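Sugar ABC transporter substrate-binding protein, BlMnBP1 (Bifidobacterium animalis subsp. lactis ATCC 27673, PDB 6I5R) binds mannobiose and probably captures manno-oligosaccharides outside the cell for delivery to its partner ABC transporter. Local coordinates at residues Lys157-Glu161 with Ala162-Glu166; Ile307-Gly311 with Lys312-Thr316; Met338-Val341 with Lys342-Thr345. One frame throughout, in Å; residues are numbered along the deposited sequence.

Interaction 1. Residues Lys157-Glu161 with Ala162-Glu166; sequences KVFEE and AGIKE. With ZN (zinc ion), chain K.
Phe159 and Ile164 meet where helix 156-162 ends in a Schellman motif. The backbone bonds come in two kinds. Ala162 N still makes an ordinary helical bond to Val158 O, at 3.0 Å. Beyond it the pattern changes: Ile164 N reaches five residues back to Phe159 O at 3.1 Å. Inside that loop Gly163 N binds Glu160 O at 3.0 Å. Gly163 makes this reversal possible, because at its positive phi of 80° a side chain would jam against the preceding carbonyl oxygen.

The apolar contact is the one expected of this motif, between the residues at the two ends of its six-to-one bond. With chi1 at -62°, Ile164 sets CG1 beside its own N and carries CD1 over one face of the Phe159 ring, offset toward the rim. Ile164 CD1 lies 3.9 Å from the centroid of the Phe159 ring, a CH-pi contact. A branched aliphatic chain suits this place, since Ile164 CG2 also comes within 4.0 Å of Phe159 CD2.

The polar groups lie on the outer side. Glu160, its chain bent at chi2, grips a zinc ion with both carboxylate oxygens, OE1 at 1.9 Å and OE2 at 2.2 Å from the metal. A water links the same OE2 to Ile164 O, donating to both, and so ties the metal-bound carboxylate to the chain leaving the helix.

Inward, Phe159, Ala162 and Ile164 all rest on Ile181 of helix 171-184. The Phe159 ring also meets Tyr154 and Thr279, while Val158 touches Ala278, so the helix end is seated between helix 171-184 and strand 277-283.

Interaction 2. Residues Ile307-Gly311 with Lys312-Thr316; sequences ITVDG and KQYAT
Val309 and Lys312 hold each other by two backbone bonds, an antiparallel hydrogen-bonded pair. Val309 N gives a nearly straight bond to Lys312 O at 2.7 Å, and Lys312 N returns one to Val309 O at 2.9 Å.

Side chains add packing beside this pair. Tyr314 lays CE1 3.9 Å from Val309 CB, while Thr308 CG2 lies against the backbone of Lys312 and Thr308 OG1 against Gln313 CG. A beta-branched valine offers the tyrosine ring a compact apolar surface.

Two waters extend the bridge. One donates to Val309 O at 2.9 Å and meets Tyr314 OH at 2.6 Å, lying in the plane of the ring at its edge; Tyr314 thus meets Val309 directly with its ring and through a water with its hydroxyl. The other accepts from Tyr314 N at 2.7 Å and probably donates to Ile307 O, filling in for a direct bond between these backbones.

Farther out, Thr308 OG1 bonds to Lys169 O, Lys312 NZ to Asp375 O, and the backbone of Gln313 pairs with Glu377 of strand 377-379. Ile307 packs on helix 239-252.

Asp310 and Gly311 both have positive phi, a demand that glycine meets easily, and they form the corner of a type I' turn, the reversal typical of two-residue beta-hairpins, here closed by a single bridge and leading into strand 314-325.

Interaction 3. Residues Met338-Val341 with Lys342-Thr345; sequences MIFV and KWMT
Val341 O is gripped twice by Thr345, whose backbone N lies 2.8 Å away and whose OG1 lies 2.9 Å away. The first is the regular bond of the alpha-helix 331-346; in the second, the hydroxyl donates from above the carbonyl plane. The threonine reaches back because its chi1 of -58° holds OG1 beside its own N. Threonine suits this last turn, where its hydroxyl is satisfied within the helix itself.

The same turn of helix carries a Met-aromatic contact. Phe340 and Met344, four residues apart, point the same way, and Met344 CG sits over one face of the Phe340 ring, 3.8 Å from its centroid. A bend at chi2 keeps Met344 SD beside the Phe340 ring, obliquely, 4.4 Å from the same centroid, while the terminal methyl turns away. An unbranched methionine suits the place, as its CG can lie on the ring while its sulfur stays close to the rim. The Trp343 ring approaches Phe340 more loosely.

Outside the helix, Phe66 meets the rings of both Phe340 and Trp343 edge-to-face, and Phe42 does the same to Phe340. Met338, Val341 and Met344 rest on strand 314-325. With an alanine in place of Phe340, Met344 would probably lose the surface that seats its CG and sulfur, and a gap would be likely to open toward Phe42 and Phe66.

Lys342 is buried yet well provided for: its extended chain carries NZ to the carbonyl oxygens of Tyr24 and Ile27, and the ammonium makes a cation-pi contact with the Tyr24 ring. Near the start of that chain, Lys342 CB rests 3.5 Å from Met338 O.

Interaction 3 is a buried contact, interaction 1 a partly buried helix end, and interaction 2 lies at the surface. Chemistry follows place: aromatic rings and a methionine pack on a buried helix in interaction 3, a metal-bound carboxylate and water edge an apolar pair in interaction 1, and water extends a hairpin-like turn in interaction 2. Interactions 1 and 3 lie on opposite sides of the chain's centre, their own centres about 43 Å apart. None of the three touches another, but strand 314-325 relates two of them: it leaves the turn of interaction 2, and its residues Tyr323 and Ile325 pack on the helix of interaction 3.

Interaction 1. Residues Lys157-Glu161 with Ala162-Glu166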
ATOM      1  N   LYS A 157       2.889  10.505 -22.778  1.00 17.88           N
ATOM      2  CA  LYS A 157       2.760  11.561 -23.765  1.00 17.22           C
ATOM      3  C   LYS A 157       3.274  12.880 -23.220  1.00 18.23           C
ATOM      4  O   LYS A 157       3.932  13.634 -23.937  1.00 16.39           O
ATOM      5  CB  LYS A 157       1.310  11.698 -24.198  1.00 16.39           C
ATOM      6  CG  LYS A 157       1.025  12.902 -25.086  1.00 19.99           C
ATOM      7  CD  LYS A 157      -0.408  12.904 -25.599  1.00 24.65           C
ATOM      8  CE  LYS A 157      -0.731  14.195 -26.369  1.00 23.17           C
ATOM      9  NZ  LYS A 157      -1.024  15.371 -25.465  1.00 34.52           N
ATOM     10  N   VAL A 158       2.964  13.185 -21.962  1.00 16.39           N
ATOM     11  CA  VAL A 158       3.505  14.394 -21.352  1.00 18.77           C
ATOM     12  C   VAL A 158       5.021  14.330 -21.281  1.00 17.97           C
ATOM     13  O   VAL A 158       5.713  15.330 -21.512  1.00 16.39           O
ATOM     14  CB  VAL A 158       2.898  14.601 -19.957  1.00 17.26           C
ATOM     15  CG1 VAL A 158       3.600  15.778 -19.251  1.00 16.39           C
ATOM     16  CG2 VAL A 158       1.406  14.836 -20.083  1.00 16.39           C
ATOM     17  N   PHE A 159       5.564  13.171 -20.925  1.00 16.39           N
ATOM     18  CA  PHE A 159       7.017  13.018 -20.892  1.00 18.24           C
ATOM     19  C   PHE A 159       7.642  13.268 -22.265  1.00 21.57           C
ATOM     20  O   PHE A 159       8.674  13.944 -22.373  1.00 16.39           O
ATOM     21  CB  PHE A 159       7.372  11.624 -20.352  1.00 16.39           C
ATOM     22  CG  PHE A 159       7.463  11.559 -18.833  1.00 19.97           C
ATOM     23  CD1 PHE A 159       6.484  12.118 -18.028  1.00 16.39           C
ATOM     24  CD2 PHE A 159       8.533  10.943 -18.228  1.00 17.72           C
ATOM     25  CE1 PHE A 159       6.594  12.071 -16.652  1.00 16.70           C
ATOM     26  CE2 PHE A 159       8.656  10.923 -16.872  1.00 18.87           C
ATOM     27  CZ  PHE A 159       7.663  11.469 -16.080  1.00 18.08           C
ATOM     28  N   GLU A 160       7.023  12.748 -23.328  1.00 16.39           N
ATOM     29  CA  GLU A 160       7.544  12.987 -24.675  1.00 20.32           C
ATOM     30  C   GLU A 160       7.463  14.465 -25.039  1.00 17.63           C
ATOM     31  O   GLU A 160       8.399  15.010 -25.647  1.00 16.39           O
ATOM     32  CB  GLU A 160       6.778  12.116 -25.678  1.00 18.17           C
ATOM     33  CG  GLU A 160       7.336  12.091 -27.121  1.00 24.46           C
ATOM     34  CD  GLU A 160       8.674  11.324 -27.296  1.00 21.18           C
ATOM     35  OE1 GLU A 160       8.752  10.085 -27.144  1.00 27.28           O
ATOM     36  OE2 GLU A 160       9.684  11.959 -27.635  1.00 30.04           O
ATOM     37  N   GLU A 161       6.380  15.144 -24.645  1.00 18.15           N
ATOM     38  CA  GLU A 161       6.270  16.569 -24.945  1.00 16.67           C
ATOM     39  C   GLU A 161       7.357  17.360 -24.232  1.00 16.39           C
ATOM     40  O   GLU A 161       7.856  18.361 -24.755  1.00 18.07           O
ATOM     41  CB  GLU A 161       4.891  17.084 -24.548  1.00 17.00           C
ATOM     42  CG  GLU A 161       4.677  18.551 -24.832  1.00 22.29           C
ATOM     43  CD  GLU A 161       4.396  18.864 -26.297  1.00 28.11           C
ATOM     44  OE1 GLU A 161       4.447  17.958 -27.158  1.00 32.94           O
ATOM     45  OE2 GLU A 161       4.132  20.038 -26.602  1.00 33.23           O
ATOM     46  N   ALA A 162       7.704  16.948 -23.014  1.00 16.39           N
ATOM     47  CA  ALA A 162       8.751  17.596 -22.240  1.00 16.39           C
ATOM     48  C   ALA A 162      10.149  17.273 -22.759  1.00 21.38           C
ATOM     49  O   ALA A 162      11.129  17.910 -22.346  1.00 16.39           O
ATOM     50  CB  ALA A 162       8.603  17.175 -20.773  1.00 16.39           C
ATOM     51  N   GLY A 163      10.268  16.332 -23.683  1.00 17.50           N
ATOM     52  CA  GLY A 163      11.595  16.004 -24.167  1.00 19.54           C
ATOM     53  C   GLY A 163      12.372  15.087 -23.255  1.00 19.97           C
ATOM     54  O   GLY A 163      13.590  14.982 -23.384  1.00 17.50           O
ATOM     55  N   ILE A 164      11.700  14.419 -22.322  1.00 19.42           N
ATOM     56  CA  ILE A 164      12.370  13.470 -21.445  1.00 18.33           C
ATOM     57  C   ILE A 164      12.704  12.223 -22.259  1.00 20.79           C
ATOM     58  O   ILE A 164      11.822  11.582 -22.845  1.00 26.09           O
ATOM     59  CB  ILE A 164      11.499  13.143 -20.219  1.00 17.34           C
ATOM     60  CG1 ILE A 164      11.256  14.424 -19.407  1.00 24.00           C
ATOM     61  CG2 ILE A 164      12.150  12.045 -19.378  1.00 16.39           C
ATOM     62  CD1 ILE A 164      10.157  14.298 -18.345  1.00 21.67           C
ATOM     63  N   LYS A 165      13.991  11.899 -22.330  1.00 26.23           N
ATOM     64  CA  LYS A 165      14.482  10.806 -23.158  1.00 19.82           C
ATOM     65  C   LYS A 165      14.496   9.473 -22.415  1.00 27.62           C
ATOM     66  O   LYS A 165      13.998   8.469 -22.936  1.00 32.01           O
ATOM     67  CB  LYS A 165      15.883  11.165 -23.672  1.00 21.53           C
ATOM     68  CG  LYS A 165      15.882  12.368 -24.582  1.00 22.32           C
ATOM     69  CD  LYS A 165      17.252  12.712 -25.140  1.00 28.01           C
ATOM     70  CE  LYS A 165      17.128  13.621 -26.381  1.00 24.14           C
ATOM     71  NZ  LYS A 165      18.425  13.667 -27.150  1.00 33.37           N
ATOM     72  N   GLU A 166      15.043   9.463 -21.200  1.00 22.99           N
ATOM     73  CA  GLU A 166      15.140   8.286 -20.348  1.00 23.47           C
ATOM     74  C   GLU A 166      14.416   8.567 -19.046  1.00 21.26           C
ATOM     75  O   GLU A 166      14.285   9.717 -18.644  1.00 25.04           O
ATOM     76  CB  GLU A 166      16.590   7.952 -20.063  1.00 22.55           C
ATOM     77  CG  GLU A 166      17.320   7.620 -21.332  1.00 28.52           C
ATOM     78  CD  GLU A 166      18.779   7.971 -21.278  1.00 27.60           C
ATOM     79  OE1 GLU A 166      19.450   7.668 -20.248  1.00 35.91           O
ATOM     80  OE2 GLU A 166      19.245   8.556 -22.272  1.00 33.49           O
TER
HETATM   81 ZN    ZN K 511      10.534   9.928 -27.775  1.00106.61          ZN
HETATM   82  O   HOH W   1      11.817  12.623 -25.602  1.00 31.39           O
HETATM   83  O   HOH W   2      11.380  11.234 -27.775  1.00 33.87           O

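Interaction 2. Residues Ile307-Gly311 with Lys312-Thr316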
ATOM      1  N   ILE A 307      15.208   6.585  -7.215  1.00 16.39           N
ATOM      2  CA  ILE A 307      16.390   6.413  -6.388  1.00 16.39           C
ATOM      3  C   ILE A 307      17.172   5.234  -6.940  1.00 17.69           C
ATOM      4  O   ILE A 307      16.589   4.219  -7.329  1.00 16.39           O
ATOM      5  CB  ILE A 307      16.036   6.187  -4.900  1.00 18.16           C
ATOM      6  CG1 ILE A 307      15.578   7.516  -4.268  1.00 16.39           C
ATOM      7  CG2 ILE A 307      17.226   5.679  -4.112  1.00 16.39           C
ATOM      8  CD1 ILE A 307      15.106   7.427  -2.824  1.00 16.96           C
ATOM      9  N   THR A 308      18.483   5.406  -7.021  1.00 16.39           N
ATOM     10  CA  THR A 308      19.412   4.355  -7.405  1.00 16.86           C
ATOM     11  C   THR A 308      20.349   4.101  -6.234  1.00 16.39           C
ATOM     12  O   THR A 308      20.892   5.042  -5.640  1.00 16.39           O
ATOM     13  CB  THR A 308      20.189   4.739  -8.659  1.00 22.90           C
ATOM     14  OG1 THR A 308      19.278   5.014  -9.731  1.00 16.39           O
ATOM     15  CG2 THR A 308      21.135   3.614  -9.072  1.00 20.08           C
ATOM     16  N   VAL A 309      20.504   2.835  -5.885  1.00 16.79           N
ATOM     17  CA  VAL A 309      21.342   2.408  -4.770  1.00 16.39           C
ATOM     18  C   VAL A 309      22.524   1.642  -5.353  1.00 16.39           C
ATOM     19  O   VAL A 309      22.348   0.525  -5.858  1.00 17.30           O
ATOM     20  CB  VAL A 309      20.557   1.543  -3.772  1.00 17.73           C
ATOM     21  CG1 VAL A 309      21.448   1.009  -2.675  1.00 21.97           C
ATOM     22  CG2 VAL A 309      19.437   2.375  -3.162  1.00 16.39           C
ATOM     23  N   ASP A 310      23.725   2.221  -5.254  1.00 16.53           N
ATOM     24  CA  ASP A 310      24.946   1.569  -5.728  1.00 17.49           C
ATOM     25  C   ASP A 310      24.733   1.015  -7.130  1.00 20.98           C
ATOM     26  O   ASP A 310      25.051  -0.144  -7.431  1.00 20.58           O
ATOM     27  CB  ASP A 310      25.368   0.457  -4.766  1.00 18.25           C
ATOM     28  CG  ASP A 310      26.727  -0.137  -5.089  1.00 24.86           C
ATOM     29  OD1 ASP A 310      27.534   0.513  -5.793  1.00 23.36           O
ATOM     30  OD2 ASP A 310      26.972  -1.270  -4.634  1.00 26.61           O
ATOM     31  N   GLY A 311      24.123   1.832  -7.982  1.00 19.09           N
ATOM     32  CA  GLY A 311      23.917   1.466  -9.366  1.00 16.39           C
ATOM     33  C   GLY A 311      22.719   0.597  -9.680  1.00 24.44           C
ATOM     34  O   GLY A 311      22.551   0.224 -10.847  1.00 22.83           O
ATOM     35  N   LYS A 312      21.873   0.258  -8.704  1.00 16.39           N
ATOM     36  CA  LYS A 312      20.694  -0.548  -8.982  1.00 18.37           C
ATOM     37  C   LYS A 312      19.463   0.101  -8.363  1.00 20.11           C
ATOM     38  O   LYS A 312      19.540   0.731  -7.309  1.00 20.36           O
ATOM     39  CB  LYS A 312      20.841  -1.998  -8.432  1.00 20.46           C
ATOM     40  CG  LYS A 312      19.568  -2.867  -8.559  1.00 26.94           C
ATOM     41  CD  LYS A 312      19.126  -3.088 -10.002  1.00 26.31           C
ATOM     42  CE  LYS A 312      18.768  -4.588 -10.267  1.00 27.41           C
ATOM     43  NZ  LYS A 312      19.151  -5.084 -11.657  1.00 31.94           N
ATOM     44  N   GLN A 313      18.346  -0.023  -9.041  1.00 16.39           N
ATOM     45  CA  GLN A 313      17.068   0.422  -8.515  1.00 18.91           C
ATOM     46  C   GLN A 313      16.370  -0.764  -7.876  1.00 19.50           C
ATOM     47  O   GLN A 313      16.526  -1.904  -8.322  1.00 16.90           O
ATOM     48  CB  GLN A 313      16.204   1.015  -9.617  1.00 17.20           C
ATOM     49  CG  GLN A 313      16.774   2.284 -10.163  1.00 16.88           C
ATOM     50  CD  GLN A 313      15.741   3.088 -10.864  1.00 19.61           C
ATOM     51  OE1 GLN A 313      15.258   4.102 -10.336  1.00 20.66           O
ATOM     52  NE2 GLN A 313      15.406   2.679 -12.069  1.00 17.32           N
ATOM     53  N   TYR A 314      15.610  -0.482  -6.811  1.00 16.79           N
ATOM     54  CA  TYR A 314      14.899  -1.490  -6.042  1.00 16.39           C
ATOM     55  C   TYR A 314      13.434  -1.108  -5.895  1.00 16.39           C
ATOM     56  O   TYR A 314      13.082   0.079  -5.845  1.00 22.72           O
ATOM     57  CB  TYR A 314      15.487  -1.649  -4.643  1.00 16.39           C
ATOM     58  CG  TYR A 314      16.858  -2.241  -4.606  1.00 19.30           C
ATOM     59  CD1 TYR A 314      17.958  -1.461  -4.854  1.00 19.70           C
ATOM     60  CD2 TYR A 314      17.060  -3.590  -4.303  1.00 18.00           C
ATOM     61  CE1 TYR A 314      19.234  -1.983  -4.822  1.00 19.82           C
ATOM     62  CE2 TYR A 314      18.335  -4.127  -4.257  1.00 17.76           C
ATOM     63  CZ  TYR A 314      19.420  -3.306  -4.542  1.00 17.90           C
ATOM     64  OH  TYR A 314      20.704  -3.783  -4.510  1.00 23.84           O
ATOM     65  N   ALA A 315      12.582  -2.128  -5.835  1.00 19.49           N
ATOM     66  CA  ALA A 315      11.164  -1.945  -5.560  1.00 16.39           C
ATOM     67  C   ALA A 315      10.702  -3.082  -4.660  1.00 16.39           C
ATOM     68  O   ALA A 315      10.922  -4.259  -4.969  1.00 16.97           O
ATOM     69  CB  ALA A 315      10.345  -1.901  -6.861  1.00 21.65           C
ATOM     70  N   THR A 316      10.076  -2.724  -3.540  1.00 21.40           N
ATOM     71  CA  THR A 316       9.531  -3.704  -2.609  1.00 19.78           C
ATOM     72  C   THR A 316       8.156  -4.153  -3.083  1.00 16.39           C
ATOM     73  O   THR A 316       7.329  -3.326  -3.463  1.00 26.56           O
ATOM     74  CB  THR A 316       9.396  -3.109  -1.205  1.00 23.54           C
ATOM     75  OG1 THR A 316      10.697  -2.758  -0.709  1.00 17.54           O
ATOM     76  CG2 THR A 316       8.697  -4.087  -0.269  1.00 23.78           C
TER
HETATM   77  O   HOH W   3      15.593   2.074  -5.889  1.00 16.39           O
HETATM   78  O   HOH W   4      22.708  -2.094  -4.646  1.00 27.92           O

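Interaction 3. Residues Met338-Val341 with Lys342-Thr345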
ATOM      1  N   MET A 338     -13.582 -17.341   5.919  1.00 16.39           N
ATOM      2  CA  MET A 338     -12.280 -17.865   5.506  1.00 20.03           C
ATOM      3  C   MET A 338     -12.376 -18.538   4.144  1.00 18.40           C
ATOM      4  O   MET A 338     -11.431 -18.469   3.338  1.00 18.10           O
ATOM      5  CB  MET A 338     -11.732 -18.833   6.564  1.00 18.18           C
ATOM      6  CG  MET A 338     -10.292 -19.224   6.321  1.00 21.55           C
ATOM      7  SD  MET A 338      -9.532 -20.211   7.652  1.00 16.80           S
ATOM      8  CE  MET A 338      -9.845 -19.259   9.139  1.00 21.78           C
ATOM      9  N   ILE A 339     -13.523 -19.163   3.865  1.00 16.39           N
ATOM     10  CA  ILE A 339     -13.797 -19.662   2.520  1.00 16.96           C
ATOM     11  C   ILE A 339     -13.794 -18.522   1.507  1.00 16.39           C
ATOM     12  O   ILE A 339     -13.156 -18.613   0.458  1.00 16.39           O
ATOM     13  CB  ILE A 339     -15.131 -20.427   2.506  1.00 18.25           C
ATOM     14  CG1 ILE A 339     -15.003 -21.653   3.410  1.00 19.21           C
ATOM     15  CG2 ILE A 339     -15.522 -20.797   1.090  1.00 17.25           C
ATOM     16  CD1 ILE A 339     -16.294 -22.448   3.604  1.00 20.29           C
ATOM     17  N   PHE A 340     -14.496 -17.418   1.803  1.00 16.39           N
ATOM     18  CA  PHE A 340     -14.519 -16.304   0.861  1.00 16.39           C
ATOM     19  C   PHE A 340     -13.123 -15.704   0.663  1.00 18.52           C
ATOM     20  O   PHE A 340     -12.747 -15.353  -0.457  1.00 16.39           O
ATOM     21  CB  PHE A 340     -15.509 -15.228   1.334  1.00 16.96           C
ATOM     22  CG  PHE A 340     -15.572 -14.046   0.411  1.00 18.10           C
ATOM     23  CD1 PHE A 340     -16.158 -14.169  -0.838  1.00 16.39           C
ATOM     24  CD2 PHE A 340     -15.025 -12.835   0.776  1.00 17.55           C
ATOM     25  CE1 PHE A 340     -16.180 -13.115  -1.716  1.00 20.36           C
ATOM     26  CE2 PHE A 340     -15.053 -11.756  -0.107  1.00 18.89           C
ATOM     27  CZ  PHE A 340     -15.642 -11.902  -1.345  1.00 21.77           C
ATOM     28  N   VAL A 341     -12.344 -15.557   1.736  1.00 16.39           N
ATOM     29  CA  VAL A 341     -10.985 -15.042   1.567  1.00 18.47           C
ATOM     30  C   VAL A 341     -10.168 -15.984   0.692  1.00 16.39           C
ATOM     31  O   VAL A 341      -9.432 -15.559  -0.205  1.00 16.39           O
ATOM     32  CB  VAL A 341     -10.315 -14.829   2.937  1.00 16.39           C
ATOM     33  CG1 VAL A 341      -8.825 -14.576   2.769  1.00 16.39           C
ATOM     34  CG2 VAL A 341     -10.958 -13.678   3.669  1.00 17.13           C
ATOM     35  N   LYS A 342     -10.258 -17.281   0.944  1.00 17.64           N
ATOM     36  CA  LYS A 342      -9.474 -18.193   0.129  1.00 16.39           C
ATOM     37  C   LYS A 342      -9.946 -18.161  -1.318  1.00 16.39           C
ATOM     38  O   LYS A 342      -9.131 -18.249  -2.246  1.00 16.39           O
ATOM     39  CB  LYS A 342      -9.550 -19.614   0.680  1.00 16.72           C
ATOM     40  CG  LYS A 342      -8.601 -20.592  -0.020  1.00 17.79           C
ATOM     41  CD  LYS A 342      -8.328 -21.840   0.840  1.00 19.60           C
ATOM     42  CE  LYS A 342      -7.207 -22.694   0.280  1.00 20.47           C
ATOM     43  NZ  LYS A 342      -6.915 -23.862   1.168  1.00 17.34           N
ATOM     44  N   TRP A 343     -11.259 -18.035  -1.527  1.00 18.82           N
ATOM     45  CA  TRP A 343     -11.783 -17.901  -2.882  1.00 18.91           C
ATOM     46  C   TRP A 343     -11.240 -16.631  -3.527  1.00 16.85           C
ATOM     47  O   TRP A 343     -10.811 -16.637  -4.688  1.00 19.70           O
ATOM     48  CB  TRP A 343     -13.333 -17.905  -2.890  1.00 16.39           C
ATOM     49  CG  TRP A 343     -13.856 -17.863  -4.312  1.00 18.49           C
ATOM     50  CD1 TRP A 343     -13.997 -18.921  -5.164  1.00 23.54           C
ATOM     51  CD2 TRP A 343     -14.201 -16.700  -5.066  1.00 19.54           C
ATOM     52  NE1 TRP A 343     -14.441 -18.489  -6.386  1.00 22.15           N
ATOM     53  CE2 TRP A 343     -14.581 -17.128  -6.351  1.00 21.24           C
ATOM     54  CE3 TRP A 343     -14.261 -15.335  -4.769  1.00 20.01           C
ATOM     55  CZ2 TRP A 343     -14.967 -16.237  -7.357  1.00 20.88           C
ATOM     56  CZ3 TRP A 343     -14.679 -14.449  -5.764  1.00 17.29           C
ATOM     57  CH2 TRP A 343     -15.017 -14.906  -7.039  1.00 22.75           C
ATOM     58  N   MET A 344     -11.287 -15.516  -2.792  1.00 16.39           N
ATOM     59  CA  MET A 344     -10.700 -14.284  -3.303  1.00 21.53           C
ATOM     60  C   MET A 344      -9.242 -14.501  -3.691  1.00 19.00           C
ATOM     61  O   MET A 344      -8.798 -14.061  -4.757  1.00 16.39           O
ATOM     62  CB  MET A 344     -10.813 -13.177  -2.259  1.00 18.50           C
ATOM     63  CG  MET A 344     -12.188 -12.531  -2.156  1.00 20.96           C
ATOM     64  SD  MET A 344     -12.829 -11.855  -3.706  1.00 18.62           S
ATOM     65  CE  MET A 344     -11.555 -10.655  -4.199  1.00 19.40           C
ATOM     66  N   THR A 345      -8.486 -15.195  -2.839  1.00 18.35           N
ATOM     67  CA  THR A 345      -7.056 -15.359  -3.069  1.00 19.20           C
ATOM     68  C   THR A 345      -6.773 -16.288  -4.239  1.00 22.06           C
ATOM     69  O   THR A 345      -5.966 -15.963  -5.109  1.00 21.75           O
ATOM     70  CB  THR A 345      -6.373 -15.888  -1.804  1.00 20.34           C
ATOM     71  OG1 THR A 345      -6.615 -14.979  -0.730  1.00 19.33           O
ATOM     72  CG2 THR A 345      -4.877 -16.014  -2.022  1.00 21.21           C
TER